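Local coordinates for LasR-specific antiactivator QslA domain-containing protein (PDB 4NG2), which probably acts as an antiactivator that binds the quorum-sensing regulator LasR and keeps it from switching on its target genes, at residues Met31-Pro36 / Gly42-Trp47; Gln52-Lys57 / Asp83-Pro88; Arg60-Trp65 / Leu99-Gln104. One frame throughout, in Å; residues are numbered along the deposited sequence.

Overall arrangement
Contact 1 is the two-stranded hairpin, and contacts 2 and 3 are made by the helices and the loop that follow it; helix 52-66 serves both, packing near its start on the segment 83-88, largely loop, and near its end on helix 88-107. The three centres lie about 14 to 15 Å from one another, with contacts 1 and 3 on opposite sides of the middle of the chain. The hairpin touches both neighbours: Ile34 CG1 packs on Ile55 CG2 at 3.6 Å, and Pro35 O probably receives a hydrogen bond from Gln104 NE2 at 2.9 Å. Another protein's chain borders contact 1, whereas the second copy of this protein is within reach of five residues of contact 3 and of only one of contact 1.

Contact 1 (Met31-Pro36 / Gly42-Trp47); sequences MVEIPP and GLSLLW
Met31 lays its thioether over the backbone of the neighbouring strand, SD resting 3.6 Å from Leu46 CB while CE reaches back over Leu45 and Ser44. Bends at chi2 (-69°) and chi3 (-63°) curl the chain across the strand, a shape that the flexible, unbranched methionine readily adopts. On the same face Ser44 OG gives Glu33 OE1 a weak hydrogen bond of 3.4 Å, and a glutamate and a serine suit this more exposed end of the face. The other face is apolar: Val32 CG2 lies 4.0 Å from Leu45 CB, and Ile34 CD1 meets Leu45 CD2 at 3.9 Å, where the branched side chains cross obliquely. These residues belong to an antiparallel beta hairpin, strands 31-34 and 43-46, in which Val32-Leu45 and Ile34-Leu43 are hydrogen-bonded pairs and Met31-Leu46 and Glu33-Ser44 non-hydrogen-bonded ones. Val32 N to Leu45 O measures 2.9 Å, and the reciprocal Leu45 N to Val32 O 3.1 Å. Ile34 N donates to Leu43 O with an N-H...O angle of 169°; the return bond from Leu43 N to Ile34 O is weak. Beyond it the strands end, and the Pro36 ring sits against Gly42, which is poorly ordered and has no side chain to crowd the ring. Val32 also packs on Gln52 and Ile55 of helix 52-66, while the chain of another protein bonds to the backbone of Leu46 and packs on Leu45 and Leu46.

Contact 2 (Gln52-Lys57 / Asp83-Pro88); sequences QPAIDK and DSLPTP
Ala54, in the first turn of helix 52-66, is the first residue to meet the loop, its CB 4.3 Å from Leu85 CD2. A small side chain fits this buried position, which also touches Gln90 and Ala93 of helix 88-107. One turn later Lys57 crosses to the loop with a long side chain, CG anti to the backbone N (chi1 -169°) and the rest extended save for a bend at chi3 (-59°). Lysine suits this margin because its methylenes can cover a leucine while its ammonium group ends beside Leu85 and Ser84 at this partly exposed margin. The Lys57 and Leu85 side chains run alongside each other in opposite directions: Lys57 CE lies 3.7 Å from Leu85 CD2, and Lys57 NZ comes to 3.4 Å from the same methyl. Lys57 CD also passes 3.6 Å from Ser84 OG, whose hydrogen bond is made to the backbone oxygen of Gly81 in the preceding helix. Leu85 is thus gripped from several sides, by Ala54 and the lysine methylenes across the contact and by Gln90 and Phe94 of helix 88-107; its branched end suits that buried place. The loop continues to Thr87, the N-cap residue of helix 88-107, whose side chain caps a backbone N of the first turn. This is a loop joining the consecutive helices 74-83 and 88-107 in a mainly helical fold, one leucine plugging it into the core and a threonine N-cap starting the next helix.

Contact 3 (Arg60-Trp65 / Leu99-Gln104); sequences RQAENW and LTRLQQ
Two helices of the QslA helical core, 52-66 and 88-107, pack here around Ala62 and Arg101, the residues whose CA atoms are nearest each other across the two segments. Ala62 CB lies 3.7 Å from Arg101 CB and 4.1 Å from Leu102 CD2; the small alanine lets the axes of the two short segments come within 8.7 Å, at 44° between their directions. In this crossed helix pair the aliphatic part of Arg101 covers the alanine, and its charged end turns to Glu63. A bend at chi2 turns the arginine chain across the Glu63 side chain, at about a right angle to it. Glu63 OE1 then sits at the edge of the guanidinium, in its plane, and takes a weak hydrogen bond from Arg101 NE at 3.3 Å, nearly straight at 171°, as part of a salt bridge. The carboxylate and guanidinium planes stand 74° apart, and NE is the nearest guanidinium nitrogen to the carboxylate. The carboxylate probably eases the closeness of two like charges, since Arg105 NH1 lies near Arg101 NH2. Phe98 of helix 88-107 also packs on Ala62, while Leu102 reaches Leu74 of its own chain and Leu99 of the second subunit.

Contact 1 (Met31-Pro36 / Gly42-Trp47)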
# COMPACT_ATOMS: atom_id res chain seq x y z
N MET E 31 -2.72 10.14 -15.28
CA MET E 31 -1.32 10.00 -14.85
C MET E 31 -0.76 11.30 -14.26
O MET E 31 -1.08 12.39 -14.72
CB MET E 31 -0.43 9.50 -16.00
CG MET E 31 -0.74 8.09 -16.52
SD MET E 31 -0.34 6.74 -15.37
CE MET E 31 1.43 6.85 -15.17
N VAL E 32 0.09 11.19 -13.24
CA VAL E 32 0.65 12.35 -12.57
C VAL E 32 2.14 12.12 -12.29
O VAL E 32 2.57 10.98 -12.12
CB VAL E 32 -0.09 12.66 -11.24
CG1 VAL E 32 -1.57 12.99 -11.49
CG2 VAL E 32 0.05 11.49 -10.25
N GLU E 33 2.92 13.20 -12.24
CA GLU E 33 4.37 13.07 -12.06
C GLU E 33 4.90 13.75 -10.80
O GLU E 33 4.57 14.91 -10.51
CB GLU E 33 5.12 13.62 -13.29
CG GLU E 33 4.34 13.57 -14.60
CD GLU E 33 4.20 12.16 -15.15
OE1 GLU E 33 5.14 11.34 -14.96
OE2 GLU E 33 3.16 11.87 -15.77
N ILE E 34 5.72 13.01 -10.07
CA ILE E 34 6.50 13.54 -8.97
C ILE E 34 7.94 13.74 -9.48
O ILE E 34 8.75 12.80 -9.47
CB ILE E 34 6.48 12.60 -7.77
CG1 ILE E 34 5.09 12.62 -7.12
CG2 ILE E 34 7.58 12.98 -6.76
CD1 ILE E 34 4.91 11.61 -6.05
N PRO E 35 8.25 14.97 -9.93
CA PRO E 35 9.53 15.29 -10.57
C PRO E 35 10.71 14.73 -9.78
O PRO E 35 10.61 14.48 -8.59
CB PRO E 35 9.56 16.82 -10.56
CG PRO E 35 8.12 17.22 -10.51
CD PRO E 35 7.43 16.17 -9.70
N PRO E 36 11.83 14.50 -10.47
CA PRO E 36 13.08 14.00 -9.87
C PRO E 36 13.75 14.96 -8.86
O PRO E 36 13.68 16.17 -9.03
CB PRO E 36 13.98 13.76 -11.09
CG PRO E 36 13.01 13.54 -12.24
CD PRO E 36 11.86 14.46 -11.95
N GLY E 42 11.88 10.65 -10.41
CA GLY E 42 10.72 10.69 -11.29
C GLY E 42 9.74 9.53 -11.21
O GLY E 42 9.73 8.67 -12.10
N LEU E 43 8.92 9.49 -10.15
CA LEU E 43 7.82 8.53 -10.05
C LEU E 43 6.67 8.93 -10.98
O LEU E 43 6.24 10.09 -11.01
CB LEU E 43 7.29 8.42 -8.61
CG LEU E 43 7.69 7.25 -7.70
CD1 LEU E 43 6.85 7.26 -6.42
CD2 LEU E 43 7.56 5.90 -8.39
N SER E 44 6.19 7.96 -11.75
CA SER E 44 5.05 8.19 -12.64
C SER E 44 3.94 7.31 -12.11
O SER E 44 4.11 6.10 -12.00
CB SER E 44 5.40 7.79 -14.06
OG SER E 44 6.67 8.30 -14.41
N LEU E 45 2.80 7.92 -11.79
CA LEU E 45 1.81 7.31 -10.91
C LEU E 45 0.43 7.50 -11.48
O LEU E 45 0.07 8.60 -11.87
CB LEU E 45 1.86 8.02 -9.55
CG LEU E 45 2.46 7.39 -8.29
CD1 LEU E 45 3.41 6.26 -8.61
CD2 LEU E 45 3.11 8.46 -7.38
N LEU E 46 -0.35 6.43 -11.56
CA LEU E 46 -1.73 6.51 -12.05
C LEU E 46 -2.68 6.81 -10.91
O LEU E 46 -2.66 6.13 -9.90
CB LEU E 46 -2.14 5.19 -12.68
CG LEU E 46 -3.64 4.93 -12.69
CD1 LEU E 46 -4.28 5.74 -13.77
CD2 LEU E 46 -3.91 3.46 -12.91
N TRP E 47 -3.52 7.84 -11.08
CA TRP E 47 -4.45 8.28 -10.04
C TRP E 47 -5.87 8.21 -10.57
O TRP E 47 -6.10 8.47 -11.75
CB TRP E 47 -4.14 9.71 -9.60
CG TRP E 47 -4.30 9.93 -8.14
CD1 TRP E 47 -5.37 10.51 -7.50
CD2 TRP E 47 -3.36 9.60 -7.12
NE1 TRP E 47 -5.14 10.54 -6.15
CE2 TRP E 47 -3.91 10.00 -5.89
CE3 TRP E 47 -2.10 8.99 -7.14
CZ2 TRP E 47 -3.25 9.80 -4.68
CZ3 TRP E 47 -1.44 8.80 -5.93
CH2 TRP E 47 -2.01 9.20 -4.72

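Contact 2 (Gln52-Lys57 / Asp83-Pro88)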
# COMPACT_ATOMS: atom_id res chain seq x y z
N GLN E 52 -2.79 16.37 -10.45
CA GLN E 52 -1.44 16.96 -10.54
C GLN E 52 -1.18 18.13 -9.55
O GLN E 52 -0.16 18.15 -8.85
CB GLN E 52 -1.10 17.37 -11.98
CG GLN E 52 0.06 16.56 -12.59
CD GLN E 52 1.39 16.93 -11.98
OE1 GLN E 52 1.62 18.09 -11.70
NE2 GLN E 52 2.28 15.95 -11.76
N PRO E 53 -2.14 19.09 -9.46
CA PRO E 53 -1.98 20.17 -8.47
C PRO E 53 -1.85 19.64 -7.05
O PRO E 53 -0.92 20.03 -6.37
CB PRO E 53 -3.26 20.98 -8.61
CG PRO E 53 -3.84 20.62 -9.98
CD PRO E 53 -3.41 19.19 -10.20
N ALA E 54 -2.75 18.75 -6.61
CA ALA E 54 -2.54 18.16 -5.29
C ALA E 54 -1.15 17.55 -5.22
O ALA E 54 -0.45 17.71 -4.24
CB ALA E 54 -3.61 17.12 -4.97
N ILE E 55 -0.72 16.87 -6.27
CA ILE E 55 0.62 16.29 -6.24
C ILE E 55 1.67 17.38 -5.98
O ILE E 55 2.44 17.31 -5.01
CB ILE E 55 0.95 15.44 -7.52
CG1 ILE E 55 0.09 14.17 -7.56
CG2 ILE E 55 2.43 15.05 -7.58
CD1 ILE E 55 0.59 13.07 -6.65
N ASP E 56 1.68 18.41 -6.82
CA ASP E 56 2.64 19.50 -6.61
C ASP E 56 2.53 20.20 -5.25
O ASP E 56 3.55 20.64 -4.72
CB ASP E 56 2.60 20.51 -7.75
CG ASP E 56 3.05 19.91 -9.08
OD1 ASP E 56 4.05 19.14 -9.10
OD2 ASP E 56 2.41 20.23 -10.11
N LYS E 57 1.34 20.30 -4.67
CA LYS E 57 1.24 20.93 -3.36
C LYS E 57 1.97 20.09 -2.34
O LYS E 57 2.62 20.61 -1.44
CB LYS E 57 -0.22 21.17 -2.93
CG LYS E 57 -0.35 22.07 -1.68
CD LYS E 57 -1.80 22.25 -1.22
CE LYS E 57 -2.69 22.88 -2.31
NZ LYS E 57 -4.02 23.31 -1.78
N ASP E 83 -4.63 19.34 5.06
CA ASP E 83 -5.87 19.98 5.48
C ASP E 83 -6.34 21.06 4.49
O ASP E 83 -7.52 21.41 4.46
CB ASP E 83 -5.71 20.57 6.89
CG ASP E 83 -6.97 21.24 7.41
OD1 ASP E 83 -7.92 20.51 7.79
OD2 ASP E 83 -7.00 22.49 7.45
N SER E 84 -5.45 21.57 3.66
CA SER E 84 -5.87 22.62 2.73
C SER E 84 -6.50 22.02 1.47
O SER E 84 -7.03 22.74 0.63
CB SER E 84 -4.71 23.54 2.38
OG SER E 84 -3.67 22.82 1.77
N LEU E 85 -6.46 20.69 1.37
CA LEU E 85 -7.07 19.99 0.24
C LEU E 85 -8.41 19.38 0.63
O LEU E 85 -8.53 18.72 1.66
CB LEU E 85 -6.11 18.94 -0.32
CG LEU E 85 -4.84 19.59 -0.87
CD1 LEU E 85 -3.68 18.63 -0.88
CD2 LEU E 85 -5.12 20.12 -2.24
N PRO E 86 -9.43 19.60 -0.19
CA PRO E 86 -10.79 19.30 0.27
C PRO E 86 -11.32 17.87 0.02
O PRO E 86 -12.22 17.46 0.74
CB PRO E 86 -11.63 20.35 -0.47
CG PRO E 86 -10.88 20.60 -1.75
CD PRO E 86 -9.41 20.33 -1.48
N THR E 87 -10.80 17.14 -0.96
CA THR E 87 -11.26 15.76 -1.19
C THR E 87 -10.27 14.68 -0.72
O THR E 87 -9.05 14.85 -0.84
CB THR E 87 -11.55 15.49 -2.69
OG1 THR E 87 -10.34 15.67 -3.44
CG2 THR E 87 -12.61 16.45 -3.22
N PRO E 88 -10.78 13.57 -0.18
CA PRO E 88 -9.96 12.43 0.20
C PRO E 88 -8.93 12.14 -0.88
O PRO E 88 -7.77 11.89 -0.59
CB PRO E 88 -10.96 11.27 0.25
CG PRO E 88 -12.35 11.89 0.05
CD PRO E 88 -12.20 13.36 0.17

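Contact 3 (Arg60-Trp65 / Leu99-Gln104)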
# COMPACT_ATOMS: atom_id res chain seq x y z
N ARG E 60 5.96 20.64 -3.21
CA ARG E 60 6.41 21.92 -2.68
C ARG E 60 6.35 21.97 -1.15
O ARG E 60 7.29 22.42 -0.50
CB ARG E 60 5.61 23.09 -3.26
CG ARG E 60 6.09 24.45 -2.75
CD ARG E 60 5.37 25.62 -3.40
NE ARG E 60 5.80 25.86 -4.78
CZ ARG E 60 5.15 26.63 -5.65
NH1 ARG E 60 4.02 27.24 -5.29
NH2 ARG E 60 5.62 26.79 -6.88
N GLN E 61 5.24 21.51 -0.59
CA GLN E 61 5.11 21.53 0.86
C GLN E 61 6.29 20.88 1.53
O GLN E 61 6.76 21.37 2.55
CB GLN E 61 3.84 20.81 1.31
CG GLN E 61 3.63 20.98 2.78
CD GLN E 61 3.68 22.44 3.15
OE1 GLN E 61 2.67 23.15 3.07
NE2 GLN E 61 4.87 22.91 3.52
N ALA E 62 6.75 19.77 0.98
CA ALA E 62 7.86 19.00 1.55
C ALA E 62 9.22 19.66 1.31
O ALA E 62 10.09 19.64 2.19
CB ALA E 62 7.85 17.58 0.98
N GLU E 63 9.41 20.22 0.13
CA GLU E 63 10.61 21.03 -0.12
C GLU E 63 10.69 22.26 0.81
O GLU E 63 11.72 22.45 1.46
CB GLU E 63 10.73 21.42 -1.59
CG GLU E 63 11.07 20.23 -2.45
CD GLU E 63 11.30 20.58 -3.89
OE1 GLU E 63 12.13 19.91 -4.53
OE2 GLU E 63 10.64 21.51 -4.38
N ASN E 64 9.62 23.05 0.88
CA ASN E 64 9.59 24.18 1.81
C ASN E 64 10.14 23.80 3.18
O ASN E 64 10.89 24.57 3.77
CB ASN E 64 8.18 24.74 1.98
CG ASN E 64 7.71 25.53 0.77
OD1 ASN E 64 8.43 25.68 -0.21
ND2 ASN E 64 6.48 26.02 0.83
N TRP E 65 9.79 22.63 3.69
CA TRP E 65 10.27 22.27 5.03
C TRP E 65 11.74 21.90 4.96
O TRP E 65 12.51 22.15 5.89
CB TRP E 65 9.46 21.13 5.65
CG TRP E 65 9.90 20.75 7.05
CD1 TRP E 65 9.42 21.24 8.24
CD2 TRP E 65 10.88 19.78 7.40
NE1 TRP E 65 10.05 20.64 9.30
CE2 TRP E 65 10.96 19.74 8.81
CE3 TRP E 65 11.72 18.93 6.66
CZ2 TRP E 65 11.84 18.88 9.48
CZ3 TRP E 65 12.59 18.09 7.33
CH2 TRP E 65 12.64 18.08 8.72
N LEU E 99 5.60 12.53 0.80
CA LEU E 99 6.40 11.45 1.36
C LEU E 99 7.46 10.97 0.36
O LEU E 99 8.58 10.69 0.74
CB LEU E 99 5.51 10.31 1.88
CG LEU E 99 4.93 10.65 3.26
CD1 LEU E 99 3.62 9.93 3.56
CD2 LEU E 99 5.95 10.35 4.34
N THR E 100 7.10 10.93 -0.91
CA THR E 100 8.07 10.60 -1.95
C THR E 100 9.22 11.60 -1.96
O THR E 100 10.39 11.22 -2.14
CB THR E 100 7.42 10.57 -3.32
OG1 THR E 100 6.51 9.48 -3.38
CG2 THR E 100 8.47 10.38 -4.39
N ARG E 101 8.89 12.87 -1.76
CA ARG E 101 9.89 13.91 -1.64
C ARG E 101 10.77 13.72 -0.40
O ARG E 101 11.97 14.00 -0.45
CB ARG E 101 9.26 15.31 -1.65
CG ARG E 101 10.29 16.42 -1.82
CD ARG E 101 11.32 16.04 -2.88
NE ARG E 101 12.43 16.99 -2.97
CZ ARG E 101 13.61 16.83 -2.38
NH1 ARG E 101 13.86 15.77 -1.63
NH2 ARG E 101 14.56 17.76 -2.52
N LEU E 102 10.19 13.24 0.70
CA LEU E 102 11.01 12.93 1.89
C LEU E 102 11.79 11.61 1.72
O LEU E 102 12.56 11.21 2.61
CB LEU E 102 10.17 12.84 3.16
CG LEU E 102 9.28 13.98 3.65
CD1 LEU E 102 8.89 13.69 5.08
CD2 LEU E 102 9.99 15.31 3.57
N GLN E 103 11.55 10.92 0.61
CA GLN E 103 12.26 9.68 0.32
C GLN E 103 13.45 10.04 -0.56
O GLN E 103 14.60 9.74 -0.22
CB GLN E 103 11.34 8.71 -0.41
CG GLN E 103 12.05 7.65 -1.25
CD GLN E 103 11.12 6.53 -1.64
OE1 GLN E 103 10.78 5.67 -0.81
NE2 GLN E 103 10.67 6.53 -2.89
N GLN E 104 13.15 10.69 -1.68
CA GLN E 104 14.17 11.25 -2.55
C GLN E 104 15.33 11.84 -1.75
O GLN E 104 16.48 11.68 -2.15
CB GLN E 104 13.57 12.32 -3.46
CG GLN E 104 12.98 11.80 -4.76
CD GLN E 104 12.10 12.84 -5.44
OE1 GLN E 104 11.70 13.84 -4.82
NE2 GLN E 104 11.79 12.62 -6.72